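Local atomic coordinates of uncharacterized protein (Enterococcus faecalis, PDB entry 4OBI), a protein that is of unknown function but binds a zinc ion in this NusG domain II-like part of a DUF1312 family protein that is probably membrane-anchored. Residues Asp43-Leu48 with Glu60-Asp65; Ala14-Asp19 with His87-Thr92. One frame throughout, in Å; residues are numbered along the deposited sequence. Where two conformers were deposited one is given.

Contact 1: Asp43-Leu48 with Glu60-Asp65. With ZN (zinc ion), chain C.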
ATOM      1  N   ASP A  43      18.362  -1.970   4.695  1.00 40.94           N
ATOM      2  CA  ASP A  43      19.044  -2.677   3.601  1.00 41.71           C
ATOM      3  C   ASP A  43      18.803  -2.077   2.208  1.00 39.63           C
ATOM      4  O   ASP A  43      19.378  -2.549   1.229  1.00 40.18           O
ATOM      5  CB  ASP A  43      18.696  -4.184   3.602  1.00 43.90           C
ATOM      6  CG  ASP A  43      17.222  -4.471   3.309  1.00 44.25           C
ATOM      7  OD1 ASP A  43      16.538  -3.626   2.696  1.00 43.45           O
ATOM      8  OD2 ASP A  43      16.745  -5.563   3.694  1.00 45.83           O
ATOM      9  N   GLY A  44      17.954  -1.057   2.114  1.00 36.45           N
ATOM     10  CA  GLY A  44      17.729  -0.365   0.845  1.00 34.32           C
ATOM     11  C   GLY A  44      16.469  -0.791   0.116  1.00 31.70           C
ATOM     12  O   GLY A  44      16.031  -0.115  -0.807  1.00 30.74           O
ATOM     13  N   ASP A  45      15.880  -1.910   0.521  1.00 29.83           N
ATOM     14  CA  ASP A  45      14.612  -2.335  -0.058  1.00 27.94           C
ATOM     15  C   ASP A  45      13.572  -1.263   0.213  1.00 25.70           C
ATOM     16  O   ASP A  45      13.487  -0.759   1.329  1.00 25.13           O
ATOM     17  CB  ASP A  45      14.167  -3.667   0.533  1.00 29.06           C
ATOM     18  CG  ASP A  45      15.000  -4.829   0.028  1.00 30.98           C
ATOM     19  OD1 ASP A  45      15.925  -4.618  -0.794  1.00 32.34           O
ATOM     20  OD2 ASP A  45      14.720  -5.964   0.450  1.00 35.22           O
ATOM     21  N   TYR A  46      12.818  -0.884  -0.820  1.00 24.43           N
ATOM     22  CA  TYR A  46      11.812   0.149  -0.662  1.00 23.47           C
ATOM     23  C   TYR A  46      10.589  -0.069  -1.533  1.00 21.45           C
ATOM     24  O   TYR A  46      10.640  -0.760  -2.557  1.00 20.04           O
ATOM     25  CB  TYR A  46      12.404   1.540  -0.923  1.00 26.18           C
ATOM     26  CG  TYR A  46      12.485   1.940  -2.375  1.00 27.12           C
ATOM     27  CD1 TYR A  46      13.570   1.567  -3.147  1.00 30.13           C
ATOM     28  CD2 TYR A  46      11.489   2.705  -2.967  1.00 27.03           C
ATOM     29  CE1 TYR A  46      13.660   1.934  -4.482  1.00 32.83           C
ATOM     30  CE2 TYR A  46      11.561   3.074  -4.302  1.00 29.10           C
ATOM     31  CZ  TYR A  46      12.649   2.681  -5.059  1.00 32.58           C
ATOM     32  OH  TYR A  46      12.745   3.044  -6.390  1.00 36.40           O
ATOM     33  N   ASN A  47       9.485   0.514  -1.076  1.00 20.01           N
ATOM     34  CA  ASN A  47       8.231   0.558  -1.794  1.00 19.13           C
ATOM     35  C   ASN A  47       7.634   1.914  -1.523  1.00 19.78           C
ATOM     36  O   ASN A  47       7.545   2.338  -0.364  1.00 20.33           O
ATOM     37  CB  ASN A  47       7.258  -0.496  -1.294  1.00 19.17           C
ATOM     38  CG  ASN A  47       7.826  -1.886  -1.363  1.00 18.49           C
ATOM     39  OD1 ASN A  47       8.652  -2.262  -0.545  1.00 19.84           O
ATOM     40  ND2 ASN A  47       7.377  -2.661  -2.336  1.00 18.67           N
ATOM     41  N   LEU A  48       7.245   2.598  -2.587  1.00 20.81           N
ATOM     42  CA  LEU A  48       6.650   3.916  -2.467  1.00 22.02           C
ATOM     43  C   LEU A  48       5.139   3.804  -2.604  1.00 22.44           C
ATOM     44  O   LEU A  48       4.629   3.446  -3.662  1.00 21.49           O
ATOM     45  CB  LEU A  48       7.224   4.854  -3.523  1.00 24.13           C
ATOM     46  CG  LEU A  48       6.767   6.305  -3.421  1.00 26.07           C
ATOM     47  CD1 LEU A  48       7.261   6.939  -2.127  1.00 26.94           C
ATOM     48  CD2 LEU A  48       7.261   7.081  -4.629  1.00 28.12           C
ATOM     49  N   GLU A  60       6.116   2.785  -6.950  1.00 22.34           N
ATOM     50  CA  GLU A  60       7.494   2.539  -7.306  1.00 23.93           C
ATOM     51  C   GLU A  60       8.080   1.590  -6.270  1.00 22.54           C
ATOM     52  O   GLU A  60       7.680   1.624  -5.102  1.00 21.48           O
ATOM     53  CB  GLU A  60       8.254   3.877  -7.324  1.00 27.26           C
ATOM     54  CG  GLU A  60       9.709   3.804  -7.752  1.00 30.19           C
ATOM     55  CD  GLU A  60      10.417   5.149  -7.653  1.00 32.38           C
ATOM     56  OE1 GLU A  60       9.807   6.180  -8.009  1.00 33.39           O
ATOM     57  OE2 GLU A  60      11.596   5.171  -7.232  1.00 33.84           O
ATOM     58  N   ALA A  61       9.016   0.743  -6.695  1.00 22.79           N
ATOM     59  CA  ALA A  61       9.702  -0.189  -5.792  1.00 22.56           C
ATOM     60  C   ALA A  61      10.984  -0.715  -6.430  1.00 23.04           C
ATOM     61  O   ALA A  61      11.194  -0.521  -7.626  1.00 23.52           O
ATOM     62  CB  ALA A  61       8.785  -1.347  -5.438  1.00 21.97           C
ATOM     63  N   ASN A  62      11.834  -1.376  -5.642  1.00 23.10           N
ATOM     64  CA  ASN A  62      13.075  -1.982  -6.168  1.00 24.02           C
ATOM     65  C   ASN A  62      13.197  -3.477  -5.890  1.00 23.69           C
ATOM     66  O   ASN A  62      14.298  -4.018  -5.837  1.00 24.55           O
ATOM     67  CB  ASN A  62      14.317  -1.260  -5.649  1.00 25.57           C
ATOM     68  CG  ASN A  62      14.476  -1.371  -4.146  1.00 25.50           C
ATOM     69  OD1 ASN A  62      13.605  -1.889  -3.440  1.00 22.99           O
ATOM     70  ND2 ASN A  62      15.594  -0.869  -3.645  1.00 26.75           N
ATOM     71  N   CYS A  63      12.055  -4.139  -5.724  1.00 22.92           N
ATOM     72  CA  CYS A  63      12.022  -5.589  -5.694  1.00 22.57           C
ATOM     73  C   CYS A  63      12.316  -6.125  -7.095  1.00 23.28           C
ATOM     74  O   CYS A  63      12.301  -5.381  -8.070  1.00 22.79           O
ATOM     75  CB  CYS A  63      10.665  -6.081  -5.224  1.00 21.10           C
ATOM     76  SG  CYS A  63       9.306  -5.452  -6.222  1.00 21.23           S
ATOM     77  N   ALA A  64      12.578  -7.423  -7.186  1.00 22.98           N
ATOM     78  CA  ALA A  64      13.037  -8.021  -8.441  1.00 24.28           C
ATOM     79  C   ALA A  64      11.964  -8.175  -9.523  1.00 23.83           C
ATOM     80  O   ALA A  64      12.302  -8.277 -10.695  1.00 26.02           O
ATOM     81  CB  ALA A  64      13.683  -9.367  -8.164  1.00 25.40           C
ATOM     82  N   ASP A  65      10.683  -8.208  -9.148  1.00 22.34           N
ATOM     83  CA  ASP A  65       9.613  -8.454 -10.131  1.00 22.49           C
ATOM     84  C   ASP A  65       8.596  -7.325 -10.289  1.00 21.47           C
ATOM     85  O   ASP A  65       7.768  -7.361 -11.202  1.00 22.16           O
ATOM     86  CB  ASP A  65       8.894  -9.769  -9.823  1.00 23.26           C
ATOM     87  CG  ASP A  65       8.289  -9.809  -8.421  1.00 22.44           C
ATOM     88  OD1 ASP A  65       8.044  -8.740  -7.822  1.00 22.04           O
ATOM     89  OD2 ASP A  65       8.056 -10.932  -7.914  1.00 23.28           O
TER
HETATM   90 ZN    ZN C 201       7.502  -5.980  -4.958  1.00 19.53          ZN
HETATM   91  O   HOH W   1      14.679  -5.410  -3.355  1.00 26.10           O
HETATM   92  O   HOH W   2       6.950  -7.733  -5.690  1.00 20.09           O
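Asn62 uses both ends of its amide to hold Gly44, in the loop before strand 46-52, and Tyr46, the first residue of that strand, a worked example of a side chain holding the open end of a hairpin together where main-chain pairing gives out. Its OD1 accepts Tyr46 N at 2.9 Å in a nearly straight bond (166°), while ND2 donates to Gly44 O at 3.0 Å from above the carbonyl plane. Chi1 of 64°, placing CG between backbone N and carbonyl carbon, swings the amide toward Gly44 and Tyr46. The main chain adds a firm bond from Leu48 N to Glu60 O, 2.7 Å, and a weak one from Asn62 N to Tyr46 O. Asn47 and Ala61 form an antiparallel non-hydrogen-bonded pair. In the side-chain layer, the Tyr46 ring lies with one face over the backbone of Ala61 and Asn62, and its OH donates to the anti lone pair of Glu60 OE2, 2.6 Å away; the extended Glu60 chain brings its carboxylate to the ring edge, the planes 80° apart. Past the strand end, Cys63 SG binds zinc at 2.3 Å, with Asp68, Cys84 and a water completing the site; that water also donates to Asp65 OD1. With both amide atoms engaged, Asn62 has its rotation fixed immediately before a zinc ligand.

Contact 2: Ala14-Asp19 with His87-Thr92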
ATOM      1  N   ALA A  14      -6.897   1.753   4.320  1.00 22.69           N
ATOM      2  CA  ALA A  14      -5.858   0.859   3.816  1.00 21.39           C
ATOM      3  C   ALA A  14      -4.853   0.573   4.918  1.00 20.52           C
ATOM      4  O   ALA A  14      -4.395   1.490   5.596  1.00 21.61           O
ATOM      5  CB  ALA A  14      -5.152   1.475   2.619  1.00 21.29           C
ATOM      6  N   VAL A  15      -4.517  -0.700   5.088  1.00 19.49           N
ATOM      7  CA  VAL A  15      -3.609  -1.145   6.131  1.00 19.07           C
ATOM      8  C   VAL A  15      -2.304  -1.622   5.494  1.00 17.85           C
ATOM      9  O   VAL A  15      -2.295  -2.560   4.692  1.00 16.69           O
ATOM     10  CB  VAL A  15      -4.249  -2.306   6.930  1.00 19.97           C
ATOM     11  CG1 VAL A  15      -3.312  -2.814   8.020  1.00 20.91           C
ATOM     12  CG2 VAL A  15      -5.599  -1.867   7.494  1.00 22.31           C
ATOM     13  N   LEU A  16      -1.206  -0.974   5.869  1.00 17.67           N
ATOM     14  CA  LEU A  16       0.120  -1.305   5.375  1.00 17.38           C
ATOM     15  C   LEU A  16       0.867  -2.099   6.433  1.00 17.74           C
ATOM     16  O   LEU A  16       1.061  -1.624   7.548  1.00 19.60           O
ATOM     17  CB  LEU A  16       0.890  -0.021   5.046  1.00 17.74           C
ATOM     18  CG  LEU A  16       2.374  -0.156   4.692  1.00 18.08           C
ATOM     19  CD1 LEU A  16       2.552  -1.001   3.445  1.00 17.99           C
ATOM     20  CD2 LEU A  16       2.996   1.217   4.507  1.00 19.23           C
ATOM     21  N   LYS A  17       1.277  -3.312   6.067  1.00 17.36           N
ATOM     22  CA  LYS A  17       1.954  -4.220   6.970  1.00 19.59           C
ATOM     23  C   LYS A  17       3.270  -4.617   6.327  1.00 19.09           C
ATOM     24  O   LYS A  17       3.303  -4.943   5.133  1.00 18.53           O
ATOM     25  CB  LYS A  17       1.094  -5.463   7.190  1.00 21.82           C
ATOM     26  CG  LYS A  17       1.724  -6.512   8.086  1.00 24.16           C
ATOM     27  CD  LYS A  17       0.723  -7.587   8.484  1.00 26.47           C
ATOM     28  CE  LYS A  17       0.368  -8.496   7.321  1.00 29.32           C
ATOM     29  NZ  LYS A  17      -0.606  -9.554   7.727  1.00 32.71           N
ATOM     30  N   VAL A  18       4.349  -4.554   7.106  1.00 19.47           N
ATOM     31  CA  VAL A  18       5.664  -4.997   6.646  1.00 21.17           C
ATOM     32  C   VAL A  18       6.300  -5.840   7.741  1.00 21.48           C
ATOM     33  O   VAL A  18       6.281  -5.458   8.914  1.00 22.19           O
ATOM     34  CB  VAL A  18       6.617  -3.820   6.337  1.00 23.28           C
ATOM     35  CG1 VAL A  18       7.923  -4.333   5.729  1.00 26.53           C
ATOM     36  CG2 VAL A  18       5.950  -2.822   5.416  1.00 23.94           C
ATOM     37  N   ASP A  19       6.858  -6.984   7.356  1.00 22.71           N
ATOM     38  CA  ASP A  19       7.470  -7.903   8.304  1.00 25.47           C
ATOM     39  C   ASP A  19       6.539  -8.158   9.483  1.00 24.53           C
ATOM     40  O   ASP A  19       6.973  -8.176  10.644  1.00 24.48           O
ATOM     41  CB  ASP A  19       8.820  -7.362   8.793  1.00 29.41           C
ATOM     42  CG  ASP A  19       9.845  -7.238   7.673  1.00 35.01           C
ATOM     43  OD1 ASP A  19       9.817  -8.067   6.738  1.00 36.80           O
ATOM     44  OD2 ASP A  19      10.691  -6.317   7.738  1.00 40.80           O
ATOM     45  N   HIS A  87       9.680  -8.127  -0.238  1.00 18.55           N
ATOM     46  CA  HIS A  87       9.870  -7.205   0.888  1.00 18.70           C
ATOM     47  C   HIS A  87       8.963  -7.523   2.083  1.00 18.73           C
ATOM     48  O   HIS A  87       8.977  -6.810   3.089  1.00 18.98           O
ATOM     49  CB  HIS A  87       9.646  -5.765   0.434  1.00 19.13           C
ATOM     50  CG  HIS A  87      10.642  -5.291  -0.581  1.00 19.72           C
ATOM     51  ND1 HIS A  87      10.533  -4.069  -1.204  1.00 19.94           N
ATOM     52  CD2 HIS A  87      11.750  -5.879  -1.092  1.00 20.63           C
ATOM     53  CE1 HIS A  87      11.535  -3.920  -2.053  1.00 20.89           C
ATOM     54  NE2 HIS A  87      12.291  -5.003  -2.000  1.00 21.62           N
ATOM     55  N   ASN A  88       8.186  -8.601   1.973  1.00 19.39           N
ATOM     56  CA  ASN A  88       7.237  -9.008   3.009  1.00 20.00           C
ATOM     57  C   ASN A  88       6.277  -7.868   3.393  1.00 18.94           C
ATOM     58  O   ASN A  88       6.036  -7.605   4.579  1.00 18.56           O
ATOM     59  CB  ASN A  88       7.985  -9.524   4.237  1.00 22.52           C
ATOM     60  CG  ASN A  88       7.165 -10.503   5.051  1.00 25.43           C
ATOM     61  OD1 ASN A  88       6.135 -11.002   4.593  1.00 26.50           O
ATOM     62  ND2 ASN A  88       7.628 -10.804   6.257  1.00 26.31           N
ATOM     63  N   LEU A  89       5.754  -7.205   2.369  1.00 17.92           N
ATOM     64  CA  LEU A  89       4.923  -6.019   2.513  1.00 18.00           C
ATOM     65  C   LEU A  89       3.552  -6.245   1.871  1.00 18.17           C
ATOM     66  O   LEU A  89       3.463  -6.799   0.771  1.00 18.15           O
ATOM     67  CB  LEU A  89       5.614  -4.826   1.866  1.00 18.79           C
ATOM     68  CG  LEU A  89       4.844  -3.494   1.774  1.00 18.98           C
ATOM     69  CD1 LEU A  89       5.823  -2.330   1.838  1.00 21.65           C
ATOM     70  CD2 LEU A  89       3.964  -3.360   0.535  1.00 19.59           C
ATOM     71  N   PHE A  90       2.495  -5.797   2.554  1.00 17.47           N
ATOM     72  CA  PHE A  90       1.118  -6.024   2.124  1.00 17.19           C
ATOM     73  C   PHE A  90       0.278  -4.777   2.371  1.00 16.80           C
ATOM     74  O   PHE A  90       0.465  -4.089   3.374  1.00 16.63           O
ATOM     75  CB  PHE A  90       0.500  -7.210   2.881  1.00 19.11           C
ATOM     76  CG  PHE A  90       1.238  -8.494   2.674  1.00 20.03           C
ATOM     77  CD1 PHE A  90       2.321  -8.818   3.470  1.00 20.56           C
ATOM     78  CD2 PHE A  90       0.877  -9.360   1.649  1.00 21.17           C
ATOM     79  CE1 PHE A  90       3.028  -9.981   3.256  1.00 21.94           C
ATOM     80  CE2 PHE A  90       1.582 -10.528   1.432  1.00 22.64           C
ATOM     81  CZ  PHE A  90       2.655 -10.842   2.245  1.00 22.25           C
ATOM     82  N   ILE A  91      -0.617  -4.481   1.442  1.00 17.02           N
ATOM     83  CA  ILE A  91      -1.605  -3.432   1.632  1.00 18.03           C
ATOM     84  C   ILE A  91      -2.982  -4.028   1.392  1.00 18.75           C
ATOM     85  O   ILE A  91      -3.253  -4.552   0.311  1.00 20.03           O
ATOM     86  CB  ILE A  91      -1.418  -2.262   0.658  1.00 18.84           C
ATOM     87  CG1 ILE A  91      -0.031  -1.627   0.821  1.00 19.66           C
ATOM     88  CG2 ILE A  91      -2.527  -1.235   0.863  1.00 20.31           C
ATOM     89  CD1 ILE A  91       0.324  -0.674  -0.300  1.00 20.85           C
ATOM     90  N   THR A  92      -3.831  -3.959   2.416  1.00 19.17           N
ATOM     91  CA  THR A  92      -5.214  -4.416   2.283  0.50 20.80           C
ATOM     92  C   THR A  92      -6.158  -3.274   2.615  1.00 21.43           C
ATOM     93  O   THR A  92      -5.828  -2.367   3.380  1.00 22.94           O
ATOM     94  CB  THR A  92      -5.521  -5.655   3.160  0.50 22.87           C
ATOM     95  OG1 THR A  92      -6.749  -6.261   2.735  0.50 23.33           O
ATOM     96  CG2 THR A  92      -5.635  -5.294   4.631  0.50 24.15           C
TER
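Leu16 CD1 rests 3.7 Å from Ile91 CG1 and 3.8 Å from Leu89 CG, wedged between two side chains of the neighbouring strand on one face of the sheet. Farther along, Val18 CG2 meets Leu89 CD1 at 3.6 Å: with CG1 anti to the backbone N (chi1 -174°), CG2 is the branch turned across to the leucine. On the other face, in the conformer given, Thr92 CG2 lies 4.0 Å from Val15 CB, and Lys17 runs beside Phe90. The main chain sets this register. Val15 pairs with Thr92 and Lys17 with Phe90, each through two bonds; Val15 N to Thr92 O is the shortest at 2.7 Å, and Lys17 N reaches Phe90 O at 2.9 Å. Beyond Val18, Asp19 N still donates to Asn88 O at 3.0 Å, and Asp19 OD1 packs against Asn88 CB. Further out, a G1 beta bulge at Asn88 and Leu89 sets them both opposite Cys84 on the adjoining strand 82-84, and Tyr39 of strand 34-40 packs on Val18 and Leu89, while Ile56 and Val58 of strand 55-61 meet Ile91. The two faces thus differ in character: Leu16, Val18, Leu89 and Ile91 are buried against the second sheet, whereas Val15, Lys17, Phe90 and Thr92 lie on the partly exposed side.

How the contacts relate
From the N terminus, strand 12-18 comes first, and its partner arrives only near the end of the chain, so contact 2 closes a long loop, with 67 residues between its segments, at the centre of the four-stranded sheet. Nested inside that loop, contact 1 closes a short one: strands 46-52 and 55-61 form a hairpin in the three-stranded sheet, and 60-65 leads on to helix 67-71. The centres are 13 Å apart, yet the contacts meet at His87, whose ND1 is probably hydrogen-bonded to Asn47 OD1, 2.7 Å away, while its ring packs against Asp45 and Asn62. Asn47 ND2 in turn bonds Asp68, joining the junction of the two sheets to the zinc site.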